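Local coordinates for glycosylation Associate Protein 1 (Streptococcus agalactiae serotype V, PDB 6OYC), which probably takes part, with its partner proteins Gap2 and Gap3, in the glycosylation and accessory Sec secretion of bacterial surface glycoproteins, at residues F4-N18 with S48-Y62. Sequence-based numbering, arbitrary orientation.
Sequences FIPSWYNENRTWYDN and SRLVVLNYMPNLRYY. With GOL (glycerol), chain I.
Asn54 reaches from segment 48-62 into the loop of segment 4-18. Its CB lies 3.3 Å from Trp15 O and meets the edge of the Tyr9 ring in its plane. CG sits between the backbone N and the carbonyl carbon (chi1 60°), which turns the amide inward, its plane 70° from the Tyr9 ring. ND2 then donates twice. The bond to Tyr16 O is 3.0 Å long and nearly straight, with the acceptor in the amide plane; the bond to Trp8 O is weak. OD1 accepts from a water, which in turn accepts from Trp8 N. A second water links Pro6 O, Leu53 N and Tyr9 OH, and that hydroxyl also bonds His238. Next to Asn54, Tyr55 N donates to Trp15 O at 2.8 Å.

Before these loops in the chain, strands 2-5 and 48-52 pair in parallel. Phe4 N bonds Arg49 O, and Val51 N bonds Phe4 O. The Trp8 ring is held between two groups: Pro6 CB lies over one face and Tyr62 CE1 over the other, 3.6 Å above the plane. The Trp8 and Tyr62 planes meet obliquely at 46°. Leu50 CD2 touches Trp8 CZ3 at 3.6 Å, and Ile35 and Met38 of helix 33-43 add to this apolar cluster. The Asp17 carboxylate lies against the Pro57 ring, OD2 3.5 Å from CG, while OD1 accepts from Asn19 N and from a water that takes the N-H of Asn58. A glycerol, probably from crystallisation, bonds Tyr62 OH and Tyr9 O.

Strand 2-5, helix 33-43 and strand 48-52 form a beta-alpha-beta unit of a seven-stranded parallel sheet, as in Rossmann-like domains of the GT-B clan. The buried Asn54 amide and two waters bond Trp8 N and O, Tyr16 O, Pro6 O and Leu53 N. Loop shape therefore rests on side-chain and water bonds as well as apolar packing.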
# COMPACT_ATOMS: atom_id res chain seq x y z
N PHE A 4 4.64 -3.58 16.94
CA PHE A 4 3.66 -3.63 15.86
C PHE A 4 4.00 -4.81 14.95
O PHE A 4 5.16 -4.97 14.54
CB PHE A 4 3.65 -2.34 15.04
CG PHE A 4 2.95 -1.19 15.72
CD1 PHE A 4 3.63 -0.36 16.61
CD2 PHE A 4 1.61 -0.92 15.45
CE1 PHE A 4 2.99 0.71 17.23
CE2 PHE A 4 0.97 0.14 16.06
CZ PHE A 4 1.66 0.96 16.95
N ILE A 5 3.00 -5.63 14.64
CA ILE A 5 3.23 -6.71 13.69
C ILE A 5 2.35 -6.44 12.48
O ILE A 5 1.12 -6.55 12.57
CB ILE A 5 2.92 -8.08 14.31
CG1 ILE A 5 3.80 -8.30 15.55
CG2 ILE A 5 3.10 -9.17 13.26
CD1 ILE A 5 3.68 -9.67 16.14
N PRO A 6 2.94 -6.08 11.32
CA PRO A 6 2.14 -5.74 10.14
C PRO A 6 1.72 -6.98 9.37
O PRO A 6 2.14 -8.10 9.65
CB PRO A 6 3.12 -4.90 9.30
CG PRO A 6 4.45 -5.54 9.59
CD PRO A 6 4.39 -6.00 11.06
N SER A 7 0.87 -6.75 8.37
CA SER A 7 0.46 -7.77 7.39
C SER A 7 0.84 -7.26 6.01
O SER A 7 -0.03 -6.82 5.24
CB SER A 7 -1.05 -8.07 7.46
OG SER A 7 -1.34 -8.79 8.65
N TRP A 8 2.13 -7.25 5.72
CA TRP A 8 2.58 -6.71 4.44
C TRP A 8 3.05 -7.86 3.57
O TRP A 8 4.15 -7.82 3.01
CB TRP A 8 3.70 -5.69 4.63
CG TRP A 8 3.30 -4.50 5.44
CD1 TRP A 8 2.03 -4.02 5.64
CD2 TRP A 8 4.18 -3.64 6.15
NE1 TRP A 8 2.07 -2.90 6.45
CE2 TRP A 8 3.37 -2.64 6.77
CE3 TRP A 8 5.56 -3.60 6.34
CZ2 TRP A 8 3.91 -1.63 7.55
CZ3 TRP A 8 6.10 -2.58 7.10
CH2 TRP A 8 5.28 -1.62 7.72
N TYR A 9 2.22 -8.89 3.50
CA TYR A 9 2.53 -10.18 2.92
C TYR A 9 2.32 -10.15 1.40
O TYR A 9 1.74 -9.22 0.84
CB TYR A 9 1.67 -11.26 3.56
CG TYR A 9 1.95 -11.39 5.03
CD1 TYR A 9 3.25 -11.61 5.47
CD2 TYR A 9 0.93 -11.29 5.98
CE1 TYR A 9 3.54 -11.74 6.80
CE2 TYR A 9 1.23 -11.41 7.34
CZ TYR A 9 2.54 -11.64 7.73
OH TYR A 9 2.89 -11.77 9.06
N ASN A 10 2.81 -11.21 0.75
CA ASN A 10 2.59 -11.43 -0.67
C ASN A 10 1.38 -12.34 -0.81
O ASN A 10 1.32 -13.40 -0.18
CB ASN A 10 3.83 -12.06 -1.31
CG ASN A 10 3.67 -12.35 -2.80
OD1 ASN A 10 2.64 -12.85 -3.25
ND2 ASN A 10 4.72 -12.08 -3.57
N GLU A 11 0.42 -11.92 -1.64
CA GLU A 11 -0.84 -12.63 -1.82
C GLU A 11 -0.63 -14.07 -2.26
O GLU A 11 -1.39 -14.97 -1.87
CB GLU A 11 -1.69 -11.91 -2.87
CG GLU A 11 -3.10 -11.61 -2.46
CD GLU A 11 -3.84 -10.81 -3.52
OE1 GLU A 11 -3.43 -10.83 -4.71
OE2 GLU A 11 -4.83 -10.16 -3.15
N ASN A 12 0.35 -14.32 -3.12
CA ASN A 12 0.52 -15.64 -3.71
C ASN A 12 1.61 -16.46 -3.05
O ASN A 12 1.81 -17.62 -3.41
CB ASN A 12 0.79 -15.48 -5.20
CG ASN A 12 -0.34 -14.74 -5.88
OD1 ASN A 12 -1.51 -15.12 -5.73
ND2 ASN A 12 -0.02 -13.66 -6.59
N ARG A 13 2.30 -15.90 -2.06
CA ARG A 13 3.39 -16.57 -1.37
C ARG A 13 3.61 -15.79 -0.07
O ARG A 13 4.42 -14.85 -0.03
CB ARG A 13 4.63 -16.61 -2.28
CG ARG A 13 5.77 -17.51 -1.82
CD ARG A 13 7.00 -17.33 -2.74
NE ARG A 13 8.25 -17.70 -2.06
CZ ARG A 13 9.46 -17.58 -2.60
NH1 ARG A 13 9.59 -17.09 -3.83
NH2 ARG A 13 10.55 -17.92 -1.89
N THR A 14 2.88 -16.18 0.97
CA THR A 14 2.64 -15.33 2.13
C THR A 14 3.91 -14.67 2.65
O THR A 14 3.95 -13.46 2.87
CB THR A 14 1.99 -16.13 3.26
OG1 THR A 14 0.73 -16.62 2.82
CG2 THR A 14 1.77 -15.27 4.52
N TRP A 15 4.96 -15.46 2.88
CA TRP A 15 6.11 -14.99 3.64
C TRP A 15 7.16 -14.34 2.76
O TRP A 15 8.26 -14.05 3.24
CB TRP A 15 6.70 -16.16 4.45
CG TRP A 15 5.60 -16.89 5.20
CD1 TRP A 15 5.05 -18.11 4.88
CD2 TRP A 15 4.88 -16.42 6.35
NE1 TRP A 15 4.04 -18.42 5.77
CE2 TRP A 15 3.92 -17.41 6.68
CE3 TRP A 15 4.96 -15.27 7.15
CZ2 TRP A 15 3.04 -17.27 7.75
CZ3 TRP A 15 4.08 -15.13 8.22
CH2 TRP A 15 3.13 -16.13 8.51
N TYR A 16 6.83 -14.08 1.49
CA TYR A 16 7.77 -13.57 0.50
C TYR A 16 7.67 -12.04 0.39
O TYR A 16 6.92 -11.38 1.10
CB TYR A 16 7.52 -14.26 -0.85
CG TYR A 16 8.64 -14.09 -1.87
CD1 TYR A 16 9.93 -14.52 -1.59
CD2 TYR A 16 8.40 -13.49 -3.11
CE1 TYR A 16 10.96 -14.36 -2.50
CE2 TYR A 16 9.42 -13.34 -4.03
CZ TYR A 16 10.70 -13.79 -3.72
OH TYR A 16 11.72 -13.64 -4.60
N ASP A 17 8.48 -11.48 -0.52
CA ASP A 17 8.53 -10.04 -0.78
C ASP A 17 7.19 -9.55 -1.32
O ASP A 17 6.61 -10.17 -2.22
CB ASP A 17 9.67 -9.77 -1.80
CG ASP A 17 9.98 -8.27 -2.02
OD1 ASP A 17 9.46 -7.37 -1.32
OD2 ASP A 17 10.81 -8.00 -2.94
N ASN A 18 6.70 -8.44 -0.78
CA ASN A 18 5.48 -7.83 -1.32
C ASN A 18 5.76 -6.80 -2.40
O ASN A 18 4.82 -6.19 -2.92
CB ASN A 18 4.65 -7.16 -0.19
CG ASN A 18 5.29 -5.88 0.34
OD1 ASN A 18 6.49 -5.65 0.17
ND2 ASN A 18 4.49 -5.04 1.00
N SER A 48 8.04 2.47 20.26
CA SER A 48 7.46 1.38 19.50
C SER A 48 8.47 0.81 18.52
O SER A 48 9.47 1.45 18.18
CB SER A 48 6.19 1.82 18.76
OG SER A 48 6.48 2.89 17.90
N ARG A 49 8.20 -0.41 18.08
CA ARG A 49 9.07 -1.09 17.13
C ARG A 49 8.21 -1.95 16.21
O ARG A 49 7.17 -2.47 16.62
CB ARG A 49 10.12 -1.95 17.85
CG ARG A 49 10.96 -2.79 16.92
CD ARG A 49 12.34 -3.02 17.50
NE ARG A 49 12.28 -3.91 18.63
CZ ARG A 49 12.77 -3.65 19.83
NH1 ARG A 49 13.39 -2.50 20.08
NH2 ARG A 49 12.62 -4.55 20.79
N LEU A 50 8.65 -2.07 14.97
CA LEU A 50 7.99 -2.91 13.98
C LEU A 50 8.62 -4.30 13.97
O LEU A 50 9.84 -4.43 14.09
CB LEU A 50 8.11 -2.25 12.60
CG LEU A 50 7.25 -2.73 11.44
CD1 LEU A 50 5.83 -2.23 11.55
CD2 LEU A 50 7.91 -2.25 10.14
N VAL A 51 7.79 -5.33 13.86
CA VAL A 51 8.24 -6.72 13.89
C VAL A 51 7.76 -7.35 12.59
O VAL A 51 6.58 -7.69 12.46
CB VAL A 51 7.72 -7.49 15.11
CG1 VAL A 51 8.20 -8.92 15.08
CG2 VAL A 51 8.11 -6.80 16.44
N VAL A 52 8.68 -7.53 11.64
CA VAL A 52 8.34 -7.89 10.26
C VAL A 52 8.64 -9.37 10.07
O VAL A 52 9.79 -9.80 10.21
CB VAL A 52 9.13 -7.04 9.25
CG1 VAL A 52 8.84 -7.49 7.81
CG2 VAL A 52 8.78 -5.57 9.44
N LEU A 53 7.62 -10.14 9.72
CA LEU A 53 7.77 -11.59 9.70
C LEU A 53 8.14 -12.13 8.33
O LEU A 53 8.76 -13.19 8.26
CB LEU A 53 6.49 -12.27 10.18
CG LEU A 53 6.08 -12.01 11.63
CD1 LEU A 53 4.85 -12.87 11.99
CD2 LEU A 53 7.20 -12.29 12.60
N ASN A 54 7.77 -11.45 7.25
CA ASN A 54 8.03 -11.96 5.91
C ASN A 54 9.29 -11.36 5.33
O ASN A 54 9.85 -10.39 5.85
CB ASN A 54 6.84 -11.68 4.98
CG ASN A 54 6.54 -10.20 4.84
OD1 ASN A 54 6.40 -9.48 5.83
ND2 ASN A 54 6.44 -9.73 3.61
N TYR A 55 9.74 -11.95 4.23
CA TYR A 55 10.94 -11.52 3.52
C TYR A 55 10.71 -10.14 2.88
O TYR A 55 9.80 -9.98 2.05
CB TYR A 55 11.28 -12.58 2.47
CG TYR A 55 12.50 -12.36 1.61
CD1 TYR A 55 13.75 -12.12 2.18
CD2 TYR A 55 12.41 -12.40 0.23
CE1 TYR A 55 14.87 -11.94 1.40
CE2 TYR A 55 13.52 -12.23 -0.57
CZ TYR A 55 14.74 -11.99 0.02
OH TYR A 55 15.84 -11.82 -0.77
N MET A 56 11.50 -9.14 3.24
CA MET A 56 11.28 -7.77 2.77
C MET A 56 12.60 -7.10 2.37
O MET A 56 13.07 -6.17 3.04
CB MET A 56 10.55 -6.95 3.84
CG MET A 56 9.09 -7.34 4.00
SD MET A 56 8.17 -6.69 2.59
CE MET A 56 7.69 -5.08 3.24
N PRO A 57 13.21 -7.52 1.26
CA PRO A 57 14.49 -6.92 0.85
C PRO A 57 14.40 -5.43 0.54
O PRO A 57 15.43 -4.74 0.54
CB PRO A 57 14.88 -7.73 -0.39
CG PRO A 57 13.57 -8.30 -0.89
CD PRO A 57 12.75 -8.56 0.32
N ASN A 58 13.20 -4.90 0.29
CA ASN A 58 13.00 -3.49 0.01
C ASN A 58 12.39 -2.75 1.19
O ASN A 58 11.73 -1.72 1.01
CB ASN A 58 12.12 -3.30 -1.22
CG ASN A 58 12.58 -2.17 -2.06
OD1 ASN A 58 13.77 -2.06 -2.36
ND2 ASN A 58 11.65 -1.27 -2.42
N LEU A 59 12.62 -3.25 2.41
CA LEU A 59 11.90 -2.76 3.58
C LEU A 59 12.24 -1.30 3.88
O LEU A 59 11.37 -0.52 4.28
CB LEU A 59 12.19 -3.65 4.78
CG LEU A 59 11.56 -3.25 6.12
CD1 LEU A 59 10.06 -3.10 6.00
CD2 LEU A 59 11.91 -4.29 7.20
N ARG A 60 13.50 -0.91 3.69
CA ARG A 60 13.89 0.43 4.12
C ARG A 60 13.27 1.50 3.22
O ARG A 60 12.78 2.52 3.71
CB ARG A 60 15.42 0.54 4.20
CG ARG A 60 16.02 -0.08 5.51
CD ARG A 60 17.09 -1.14 5.24
NE ARG A 60 16.64 -2.15 4.29
CZ ARG A 60 16.03 -3.29 4.63
NH1 ARG A 60 15.83 -3.59 5.92
NH2 ARG A 60 15.64 -4.13 3.68
N TYR A 61 13.23 1.26 1.90
CA TYR A 61 12.49 2.18 1.04
C TYR A 61 11.01 2.14 1.37
O TYR A 61 10.35 3.18 1.39
CB TYR A 61 12.69 1.85 -0.45
CG TYR A 61 13.98 2.43 -0.97
CD1 TYR A 61 14.26 3.80 -0.83
CD2 TYR A 61 14.94 1.62 -1.56
CE1 TYR A 61 15.45 4.33 -1.29
CE2 TYR A 61 16.13 2.14 -2.01
CZ TYR A 61 16.38 3.49 -1.87
OH TYR A 61 17.56 4.00 -2.32
N TYR A 62 10.48 0.95 1.65
CA TYR A 62 9.07 0.87 1.99
C TYR A 62 8.75 1.76 3.19
O TYR A 62 7.82 2.58 3.13
CB TYR A 62 8.68 -0.59 2.26
CG TYR A 62 7.18 -0.82 2.38
CD1 TYR A 62 6.54 -0.71 3.62
CD2 TYR A 62 6.40 -1.18 1.27
CE1 TYR A 62 5.17 -0.94 3.76
CE2 TYR A 62 5.03 -1.41 1.40
CZ TYR A 62 4.42 -1.29 2.64
OH TYR A 62 3.06 -1.51 2.79
C1 GOL I . -0.59 -4.12 3.02
O1 GOL I . -1.50 -3.14 2.69
C2 GOL I . 0.23 -4.38 1.72
O2 GOL I . 1.37 -3.54 1.62
C3 GOL I . 0.58 -5.93 1.73
O3 GOL I . 1.88 -6.07 1.20
O HOH W 1 4.47 -8.17 7.25
O HOH W 2 4.66 -9.49 9.67
O HOH W 3 10.51 -5.63 0.42